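E2A dna-binding protein (Human adenovirus 5, PDB 2WB0) binds single-stranded DNA and takes part in the elongation phase of viral strand-displacement replication, unwinding the template without ATP through its capacity to form multimers. Local coordinates at residues A[229-232]-A[233-236]; A[33-36]-A[37-40]; A[262-265]-A[266-270]; A[63-66]-A[67-71]. One frame throughout, in Å; residues are numbered along the deposited sequence.

Interaction 1: residues A[229-232]-A[233-236]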
loop_
_atom_site.group_PDB
_atom_site.type_symbol
_atom_site.label_atom_id
_atom_site.label_comp_id
_atom_site.label_asym_id
_atom_site.label_seq_id
_atom_site.Cartn_x
_atom_site.Cartn_y
_atom_site.Cartn_z
ATOM N N PRO A 229 11.497 -10.070 6.963
ATOM C CA PRO A 229 12.676 -9.921 6.097
ATOM C C PRO A 229 13.329 -11.257 5.619
ATOM O O PRO A 229 13.904 -11.309 4.513
ATOM C CB PRO A 229 13.652 -9.043 6.940
ATOM C CG PRO A 229 13.184 -9.125 8.298
ATOM C CD PRO A 229 11.681 -9.330 8.237
ATOM N N GLY A 230 13.221 -12.317 6.423
ATOM C CA GLY A 230 13.653 -13.629 5.968
ATOM C C GLY A 230 12.532 -14.549 5.451
ATOM O O GLY A 230 12.681 -15.790 5.468
ATOM N N HIS A 231 11.421 -13.990 4.941
ATOM C CA HIS A 231 10.380 -14.833 4.338
ATOM C C HIS A 231 10.975 -15.698 3.225
ATOM O O HIS A 231 11.974 -15.297 2.591
ATOM C CB HIS A 231 9.287 -13.927 3.721
ATOM C CG HIS A 231 9.758 -13.169 2.525
ATOM N ND1 HIS A 231 10.284 -11.892 2.607
ATOM C CD2 HIS A 231 9.791 -13.503 1.211
ATOM C CE1 HIS A 231 10.622 -11.472 1.391
ATOM N NE2 HIS A 231 10.345 -12.435 0.529
ATOM N N ALA A 232 10.374 -16.868 2.970
ATOM C CA ALA A 232 10.839 -17.694 1.868
ATOM C C ALA A 232 10.680 -16.823 0.595
ATOM O O ALA A 232 9.639 -16.196 0.445
ATOM C CB ALA A 232 10.004 -18.969 1.742
ATOM N N PRO A 233 11.706 -16.793 -0.288
ATOM C CA PRO A 233 11.635 -16.090 -1.585
ATOM C C PRO A 233 10.427 -16.565 -2.356
ATOM O O PRO A 233 10.070 -17.743 -2.268
ATOM C CB PRO A 233 12.889 -16.591 -2.332
ATOM C CG PRO A 233 13.841 -17.022 -1.253
ATOM C CD PRO A 233 13.019 -17.465 -0.095
ATOM N N PHE A 234 9.808 -15.664 -3.115
ATOM C CA PHE A 234 8.717 -16.055 -4.000
ATOM C C PHE A 234 8.854 -15.319 -5.324
ATOM O O PHE A 234 9.548 -14.309 -5.440
ATOM C CB PHE A 234 7.333 -15.803 -3.369
ATOM C CG PHE A 234 7.148 -14.384 -2.828
ATOM C CD1 PHE A 234 6.751 -13.344 -3.688
ATOM C CD2 PHE A 234 7.289 -14.113 -1.468
ATOM C CE1 PHE A 234 6.562 -12.002 -3.220
ATOM C CE2 PHE A 234 7.112 -12.763 -0.970
ATOM C CZ PHE A 234 6.690 -11.713 -1.857
ATOM N N LEU A 235 8.188 -15.843 -6.338
ATOM C CA LEU A 235 8.406 -15.295 -7.673
ATOM C C LEU A 235 7.361 -14.223 -7.950
ATOM O O LEU A 235 6.443 -14.027 -7.155
ATOM C CB LEU A 235 8.259 -16.438 -8.675
ATOM C CG LEU A 235 9.467 -17.262 -9.167
ATOM C CD1 LEU A 235 10.825 -16.862 -8.616
ATOM C CD2 LEU A 235 9.170 -18.667 -8.948
ATOM N N GLY A 236 7.471 -13.530 -9.077
ATOM C CA GLY A 236 6.468 -12.491 -9.431
ATOM C C GLY A 236 6.771 -11.155 -8.780
ATOM O O GLY A 236 7.951 -10.797 -8.513
HETATM O O HOH W 1 10.987 -13.103 -2.713
#
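His231 and Phe234, three residues apart in an extended loop, show how two rings can meet without forming a recognised stack. From CB of His231 the side chain turns between its own backbone N and carbonyl carbon (chi1 69°), and this torsion turns the imidazole toward Phe234, whose side chain it crosses at about a right angle. Past CG, the ring carbon CD2 makes the closest approach, with His231 CD2 lying 3.5 Å from Phe234 CE2. NE2 is almost as near to the same carbon, at 3.6 Å from Phe234 CE2. On its other flank ND1 is hydrogen-bonded to the carbonyl of Lys228. The two planes are inclined at 39°, with ring centroids 5.2 Å apart. One water lies in the imidazole plane at its edge: it accepts from Phe234 N at 2.8 Å and has a weak, long bond to His231 NE2 at 3.4 Å, while also sitting over one face of the phenyl ring. Phe234 is buried against Pro292, and its side chain comes within about 6 Å of a bound zinc ion (nearest atoms). The contact is thus mixed in character: oblique van der Waals contact joins the rings, the water serves the backbone N-H beside them, and the bond from ND1 to Lys228 O would restrain the rotation of the imidazole.

Interaction 2: residues A[33-36]-A[37-40]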
loop_
_atom_site.group_PDB
_atom_site.type_symbol
_atom_site.label_atom_id
_atom_site.label_comp_id
_atom_site.label_asym_id
_atom_site.label_seq_id
_atom_site.Cartn_x
_atom_site.Cartn_y
_atom_site.Cartn_z
ATOM N N LYS A 33 6.753 -8.535 23.681
ATOM C CA LYS A 33 8.176 -8.293 24.002
ATOM C C LYS A 33 8.757 -7.212 23.103
ATOM O O LYS A 33 9.975 -7.105 22.937
ATOM C CB LYS A 33 9.019 -9.590 23.846
ATOM C CG LYS A 33 8.719 -10.728 24.833
ATOM C CD LYS A 33 8.848 -10.300 26.344
ATOM C CE LYS A 33 8.589 -11.526 27.280
ATOM N NZ LYS A 33 8.897 -11.140 28.793
ATOM N N LEU A 34 7.885 -6.365 22.552
ATOM C CA LEU A 34 8.316 -5.269 21.689
ATOM C C LEU A 34 9.177 -5.759 20.510
ATOM O O LEU A 34 10.031 -5.054 20.040
ATOM C CB LEU A 34 9.086 -4.266 22.534
ATOM C CG LEU A 34 8.899 -2.758 22.447
ATOM C CD1 LEU A 34 10.260 -1.947 22.480
ATOM C CD2 LEU A 34 7.863 -2.209 21.497
ATOM N N LEU A 35 8.955 -6.981 20.043
ATOM C CA LEU A 35 9.751 -7.519 18.965
ATOM C C LEU A 35 9.130 -7.156 17.617
ATOM O O LEU A 35 7.927 -6.931 17.551
ATOM C CB LEU A 35 9.756 -9.035 19.089
ATOM C CG LEU A 35 10.910 -9.804 19.777
ATOM C CD1 LEU A 35 12.160 -9.091 20.171
ATOM C CD2 LEU A 35 10.501 -10.891 20.692
ATOM N N PRO A 36 9.948 -7.129 16.561
ATOM C CA PRO A 36 9.463 -6.499 15.321
ATOM C C PRO A 36 8.243 -7.192 14.694
ATOM O O PRO A 36 7.423 -6.507 14.123
ATOM C CB PRO A 36 10.679 -6.541 14.393
ATOM C CG PRO A 36 11.856 -7.091 15.151
ATOM C CD PRO A 36 11.412 -7.338 16.575
ATOM N N ASP A 37 8.088 -8.507 14.841
ATOM C CA ASP A 37 6.898 -9.195 14.259
ATOM C C ASP A 37 5.680 -9.218 15.199
ATOM O O ASP A 37 4.606 -9.747 14.870
ATOM C CB ASP A 37 7.243 -10.619 13.704
ATOM C CG ASP A 37 7.208 -11.734 14.771
ATOM O OD1 ASP A 37 7.347 -11.525 16.015
ATOM O OD2 ASP A 37 7.084 -12.906 14.325
ATOM N N GLN A 38 5.855 -8.678 16.406
ATOM C CA GLN A 38 4.751 -8.567 17.349
ATOM C C GLN A 38 3.856 -7.361 17.089
ATOM O O GLN A 38 4.025 -6.265 17.711
ATOM C CB GLN A 38 5.254 -8.576 18.790
ATOM C CG GLN A 38 5.831 -9.957 19.100
ATOM C CD GLN A 38 6.255 -10.034 20.503
ATOM O OE1 GLN A 38 6.939 -9.123 21.012
ATOM N NE2 GLN A 38 5.749 -11.015 21.191
ATOM N N VAL A 39 2.889 -7.572 16.209
ATOM C CA VAL A 39 1.979 -6.481 15.813
ATOM C C VAL A 39 0.520 -6.677 16.272
ATOM O O VAL A 39 -0.197 -5.687 16.507
ATOM C CB VAL A 39 2.010 -6.238 14.287
ATOM C CG1 VAL A 39 0.935 -5.171 13.925
ATOM C CG2 VAL A 39 3.398 -5.793 13.834
ATOM N N GLU A 40 0.133 -7.922 16.483
ATOM C CA GLU A 40 -1.226 -8.277 16.909
ATOM C C GLU A 40 -1.697 -7.518 18.136
ATOM O O GLU A 40 -2.812 -6.990 18.133
ATOM C CB GLU A 40 -1.388 -9.769 17.145
ATOM C CG GLU A 40 -2.854 -10.158 17.485
ATOM C CD GLU A 40 -3.125 -11.667 17.482
ATOM O OE1 GLU A 40 -4.327 -12.041 17.646
ATOM O OE2 GLU A 40 -2.171 -12.487 17.357
HETATM O O HOH W 2 6.252 -4.920 18.578
#
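One side-chain oxygen, OE1 of Gln38, takes two backbone N-H groups from the chain just before it, those of Lys33 and Leu35, while the intervening N-H of Leu34 points too poorly to bond. Lys33 N lies 2.7 Å from Gln38 OE1, and Leu35 N approaches the same OE1 at 3.1 Å along the straighter line (165° at the hydrogen). Both donors are tilted moderately from the plane of the amide. The glutamine gets there by an extended chain: CG stands opposite the carbonyl carbon (chi1 -67°), and the next torsion is nearly straight, carrying the amide back across Leu35. CB of Leu35 packs 3.4 Å from Gln38 OE1. The other end of the amide is also held, NE2 donating to the carbonyl of Asn31, so the group's rotation is fixed from both sides. Behind it the backbone closes on itself, Gln38 N donating to Leu35 O at 2.9 Å. A water lies 2.8 Å from Leu35 O and 2.7 Å from Gln38 O, with more acceptors around it than protons to give. Leu34 packs on Trp8 of helix 7-21. Between helices 26-31 and 40-53, a type I beta turn from Leu35 to Gln38 thus runs into an inverse gamma turn centred on Gln38, whose amide ties both to the preceding backbone.

Interaction 3: residues A[262-265]-A[266-270]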
loop_
_atom_site.group_PDB
_atom_site.type_symbol
_atom_site.label_atom_id
_atom_site.label_comp_id
_atom_site.label_asym_id
_atom_site.label_seq_id
_atom_site.Cartn_x
_atom_site.Cartn_y
_atom_site.Cartn_z
ATOM N N SER A 262 -11.969 16.711 1.188
ATOM C CA SER A 262 -11.545 15.265 1.137
ATOM C C SER A 262 -12.460 14.523 0.258
ATOM O O SER A 262 -12.030 13.658 -0.581
ATOM C CB SER A 262 -11.814 14.564 2.501
ATOM O OG SER A 262 -10.798 14.942 3.282
ATOM N N VAL A 263 -13.742 14.758 0.524
ATOM C CA VAL A 263 -14.797 14.084 -0.219
ATOM C C VAL A 263 -14.808 14.537 -1.674
ATOM O O VAL A 263 -14.943 13.713 -2.613
ATOM C CB VAL A 263 -16.184 14.247 0.482
ATOM C CG1 VAL A 263 -17.233 13.533 -0.337
ATOM C CG2 VAL A 263 -16.111 13.689 1.916
ATOM N N LEU A 264 -14.622 15.835 -1.890
ATOM C CA LEU A 264 -14.617 16.387 -3.242
ATOM C C LEU A 264 -13.460 15.806 -4.078
ATOM O O LEU A 264 -13.531 15.684 -5.350
ATOM C CB LEU A 264 -14.468 17.920 -3.174
ATOM C CG LEU A 264 -15.684 18.870 -3.306
ATOM C CD1 LEU A 264 -17.056 18.334 -3.644
ATOM C CD2 LEU A 264 -15.681 19.976 -2.271
ATOM N N ALA A 265 -12.365 15.471 -3.400
ATOM C CA ALA A 265 -11.271 14.804 -4.148
ATOM C C ALA A 265 -11.772 13.587 -4.904
ATOM O O ALA A 265 -11.404 13.387 -6.094
ATOM C CB ALA A 265 -10.101 14.398 -3.190
ATOM N N SER A 266 -12.631 12.783 -4.256
ATOM C CA SER A 266 -13.228 11.614 -4.902
ATOM C C SER A 266 -14.306 11.998 -5.904
ATOM O O SER A 266 -14.462 11.343 -6.950
ATOM C CB SER A 266 -13.789 10.610 -3.880
ATOM O OG SER A 266 -12.698 10.083 -3.077
ATOM N N VAL A 267 -15.088 13.036 -5.570
ATOM C CA VAL A 267 -16.100 13.487 -6.536
ATOM C C VAL A 267 -15.455 13.916 -7.869
ATOM O O VAL A 267 -15.875 13.448 -8.987
ATOM C CB VAL A 267 -16.991 14.630 -5.945
ATOM C CG1 VAL A 267 -17.987 15.207 -7.092
ATOM C CG2 VAL A 267 -17.690 14.134 -4.713
ATOM N N HIS A 268 -14.428 14.769 -7.761
ATOM C CA HIS A 268 -13.681 15.229 -8.949
ATOM C C HIS A 268 -12.832 14.187 -9.597
ATOM O O HIS A 268 -12.640 14.224 -10.832
ATOM C CB HIS A 268 -12.762 16.403 -8.615
ATOM C CG HIS A 268 -13.496 17.577 -8.020
ATOM N ND1 HIS A 268 -12.927 18.417 -7.091
ATOM C CD2 HIS A 268 -14.751 18.051 -8.235
ATOM C CE1 HIS A 268 -13.792 19.369 -6.761
ATOM N NE2 HIS A 268 -14.925 19.138 -7.399
ATOM N N HIS A 269 -12.319 13.248 -8.801
ATOM C CA HIS A 269 -11.507 12.206 -9.388
ATOM C C HIS A 269 -11.987 10.834 -8.903
ATOM O O HIS A 269 -11.392 10.240 -8.027
ATOM C CB HIS A 269 -10.041 12.452 -8.973
ATOM C CG HIS A 269 -9.606 13.856 -9.208
ATOM N ND1 HIS A 269 -9.397 14.370 -10.487
ATOM C CD2 HIS A 269 -9.368 14.864 -8.344
ATOM C CE1 HIS A 269 -8.986 15.621 -10.374
ATOM N NE2 HIS A 269 -8.976 15.948 -9.095
ATOM N N PRO A 270 -13.044 10.304 -9.527
ATOM C CA PRO A 270 -13.758 9.139 -8.952
ATOM C C PRO A 270 -13.069 7.820 -9.234
ATOM O O PRO A 270 -13.681 6.936 -9.811
ATOM C CB PRO A 270 -15.111 9.206 -9.662
ATOM C CG PRO A 270 -14.752 9.774 -11.026
ATOM C CD PRO A 270 -13.720 10.820 -10.737
HETATM O O HOH W 3 -12.604 11.083 -0.687
#
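Leu264 and His268, one turn apart on a short helix, meet at a single carbonyl, which the backbone N-H bonds and the ring merely overlies. The backbone bonds come first. His268 N donates to Leu264 O at 2.7 Å and almost straight (174°), and Val267 N reaches Val263 O at 3.0 Å, in the carbonyl plane. At the C-terminal end His269 N still donates to Ala265 O at 2.9 Å, but the bond is more bent (138°), and His269 is the first residue to leave helical angles.

The ring contacts follow. With CG of His268 set opposite its carbonyl carbon (chi1 -57°), the imidazole folds back over the helix, and Leu264 O lies 3.1 Å above one face, offset toward the rim. The outer ring atom CE1 of His268 reaches the leucine, 3.9 Å from Leu264 CB. His269 behaves differently: Ala265 O sits near the plane of its ring, at the edge, and CB of His268 covers one of its faces.

Apolar packing is looser. Val263 CG1 and Val267 CG2 are 4.4 Å apart, and both valines, with Leu264, pack against Ile258.

Polar side-chain contacts lie on another flank. A water donates to Ser262 O and also meets Ser266 OG at 2.6 Å, while this hydroxyl is hydrogen-bonded to Gln198 of helix 189-206, the helix that Ala265 packs on.

Chemically, the carbonyls of Leu264 and Ala265 are each satisfied by a main-chain N-H, while the imidazoles of His268 and His269 only overlie or flank these oxygens by van der Waals contact.

Interaction 4: residues A[63-66]-A[67-71]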
loop_
_atom_site.group_PDB
_atom_site.type_symbol
_atom_site.label_atom_id
_atom_site.label_comp_id
_atom_site.label_asym_id
_atom_site.label_seq_id
_atom_site.Cartn_x
_atom_site.Cartn_y
_atom_site.Cartn_z
ATOM N N SER A 63 -10.020 -3.816 3.463
ATOM C CA SER A 63 -10.612 -4.781 4.405
ATOM C C SER A 63 -10.383 -4.324 5.817
ATOM O O SER A 63 -9.368 -3.632 6.106
ATOM C CB SER A 63 -10.050 -6.163 4.223
ATOM O OG SER A 63 -8.850 -6.285 4.888
ATOM N N ASN A 64 -11.324 -4.633 6.697
ATOM C CA ASN A 64 -11.198 -4.208 8.125
ATOM C C ASN A 64 -9.896 -4.675 8.749
ATOM O O ASN A 64 -9.228 -3.934 9.459
ATOM C CB ASN A 64 -12.354 -4.765 9.004
ATOM C CG ASN A 64 -13.759 -4.193 8.610
ATOM O OD1 ASN A 64 -13.870 -3.084 8.130
ATOM N ND2 ASN A 64 -14.840 -5.003 8.841
ATOM N N LYS A 65 -9.520 -5.903 8.443
ATOM C CA LYS A 65 -8.311 -6.513 8.972
ATOM C C LYS A 65 -7.098 -5.754 8.506
ATOM O O LYS A 65 -6.189 -5.469 9.318
ATOM C CB LYS A 65 -8.210 -7.971 8.486
ATOM C CG LYS A 65 -6.895 -8.642 8.878
ATOM C CD LYS A 65 -6.840 -10.031 8.180
ATOM C CE LYS A 65 -5.424 -10.499 7.877
ATOM N NZ LYS A 65 -5.431 -11.810 7.089
ATOM N N THR A 66 -7.068 -5.403 7.209
ATOM C CA THR A 66 -5.898 -4.723 6.692
ATOM C C THR A 66 -5.829 -3.327 7.298
ATOM O O THR A 66 -4.754 -2.884 7.602
ATOM C CB THR A 66 -5.879 -4.587 5.163
ATOM O OG1 THR A 66 -6.023 -5.895 4.569
ATOM C CG2 THR A 66 -4.503 -3.998 4.720
ATOM N N PHE A 67 -6.959 -2.634 7.442
ATOM C CA PHE A 67 -6.907 -1.293 8.033
ATOM C C PHE A 67 -6.275 -1.340 9.483
ATOM O O PHE A 67 -5.336 -0.566 9.846
ATOM C CB PHE A 67 -8.319 -0.665 8.066
ATOM C CG PHE A 67 -8.324 0.729 8.573
ATOM C CD1 PHE A 67 -7.851 1.748 7.766
ATOM C CD2 PHE A 67 -8.745 1.010 9.879
ATOM C CE1 PHE A 67 -7.798 3.091 8.199
ATOM C CE2 PHE A 67 -8.750 2.316 10.313
ATOM C CZ PHE A 67 -8.208 3.371 9.469
ATOM N N VAL A 68 -6.780 -2.250 10.293
ATOM C CA VAL A 68 -6.297 -2.397 11.676
ATOM C C VAL A 68 -4.830 -2.834 11.757
ATOM O O VAL A 68 -4.044 -2.381 12.640
ATOM C CB VAL A 68 -7.240 -3.390 12.428
ATOM C CG1 VAL A 68 -6.637 -3.819 13.730
ATOM C CG2 VAL A 68 -8.591 -2.732 12.617
ATOM N N THR A 69 -4.462 -3.755 10.883
ATOM C CA THR A 69 -3.047 -4.180 10.803
ATOM C C THR A 69 -2.118 -3.032 10.460
ATOM O O THR A 69 -1.030 -2.900 11.047
ATOM C CB THR A 69 -2.902 -5.270 9.768
ATOM O OG1 THR A 69 -3.615 -6.400 10.289
ATOM C CG2 THR A 69 -1.377 -5.622 9.541
ATOM N N MET A 70 -2.556 -2.168 9.537
ATOM C CA MET A 70 -1.703 -1.059 9.209
ATOM C C MET A 70 -1.650 -0.065 10.362
ATOM O O MET A 70 -0.596 0.494 10.630
ATOM C CB MET A 70 -2.071 -0.364 7.891
ATOM C CG MET A 70 -1.877 -1.247 6.655
ATOM S SD MET A 70 -0.220 -2.012 6.479
ATOM C CE MET A 70 0.690 -0.478 6.371
ATOM N N MET A 71 -2.776 0.240 10.983
ATOM C CA MET A 71 -2.686 1.077 12.164
ATOM C C MET A 71 -1.674 0.466 13.177
ATOM O O MET A 71 -0.888 1.194 13.804
ATOM C CB MET A 71 -4.057 1.118 12.844
ATOM C CG MET A 71 -5.021 2.102 12.167
ATOM S SD MET A 71 -6.555 2.321 13.109
ATOM C CE MET A 71 -5.999 3.475 14.270
#
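Thr69 N and Lys65 O make one of five i to i+4 bonds in the first turns of helix 64-83, the series beginning with Phe67 N to Ser63 O at 2.9 Å, where the donor stands nearly along the C=O axis. The side chain of Thr69 adds a second bond to the same carbonyl. Its OG1 is held opposite the carbonyl carbon of Thr69 (chi1 -67°) and donates to Lys65 O at 2.9 Å. The hydroxyl sits above the carbonyl plane, and the backbone N-H comes from the opposite face, so two donors grip one oxygen. Beside them, CG2 of Val68 lies 3.4 Å from Asn64 O, and CG of Met70 is also 3.4 Å from Thr66 O. At the start, Ser63 occupies the N-cap position, where its OG and Thr66 OG1 share a hydrogen bond of 2.9 Å. Thr66 OG1 is further bonded to the backbone N of Lys297, tying the helix start to strand 297-299. The lysine reaches the same region: NZ of Lys65 forms salt bridges with Glu224 and Asp295, its side chain about 9 Å from a bound zinc ion (nearest atoms). Phe67, meanwhile, is buried against Ala306 and Met309 of helix 300-315. This is a helix N-terminus with an N-cap serine, joining the all-alpha region to the second zinc-binding region of the protein.

In the fold
From the N terminus, interaction 2 comes first, turning the chain between helices 26-31 and 40-53; interaction 4 follows at the start of helix 64-83. These two touch through packing of Val39 CG1 against Thr69 O, 4.2 Å away, within the all-alpha region. Interaction 1 then lies in the extended loop between strands 216-220 and 242-246 near a bound zinc ion. Interaction 3, at the end of helix 261-268, lies across the chain's centre from interactions 1 and 2, each about 37 Å away between centres. All four are local and lie in series, so none nests within or crosses another. Interaction 4 links the helical and zinc-binding parts, while Pro36 and Pro229, in interactions 2 and 1, both contact His90.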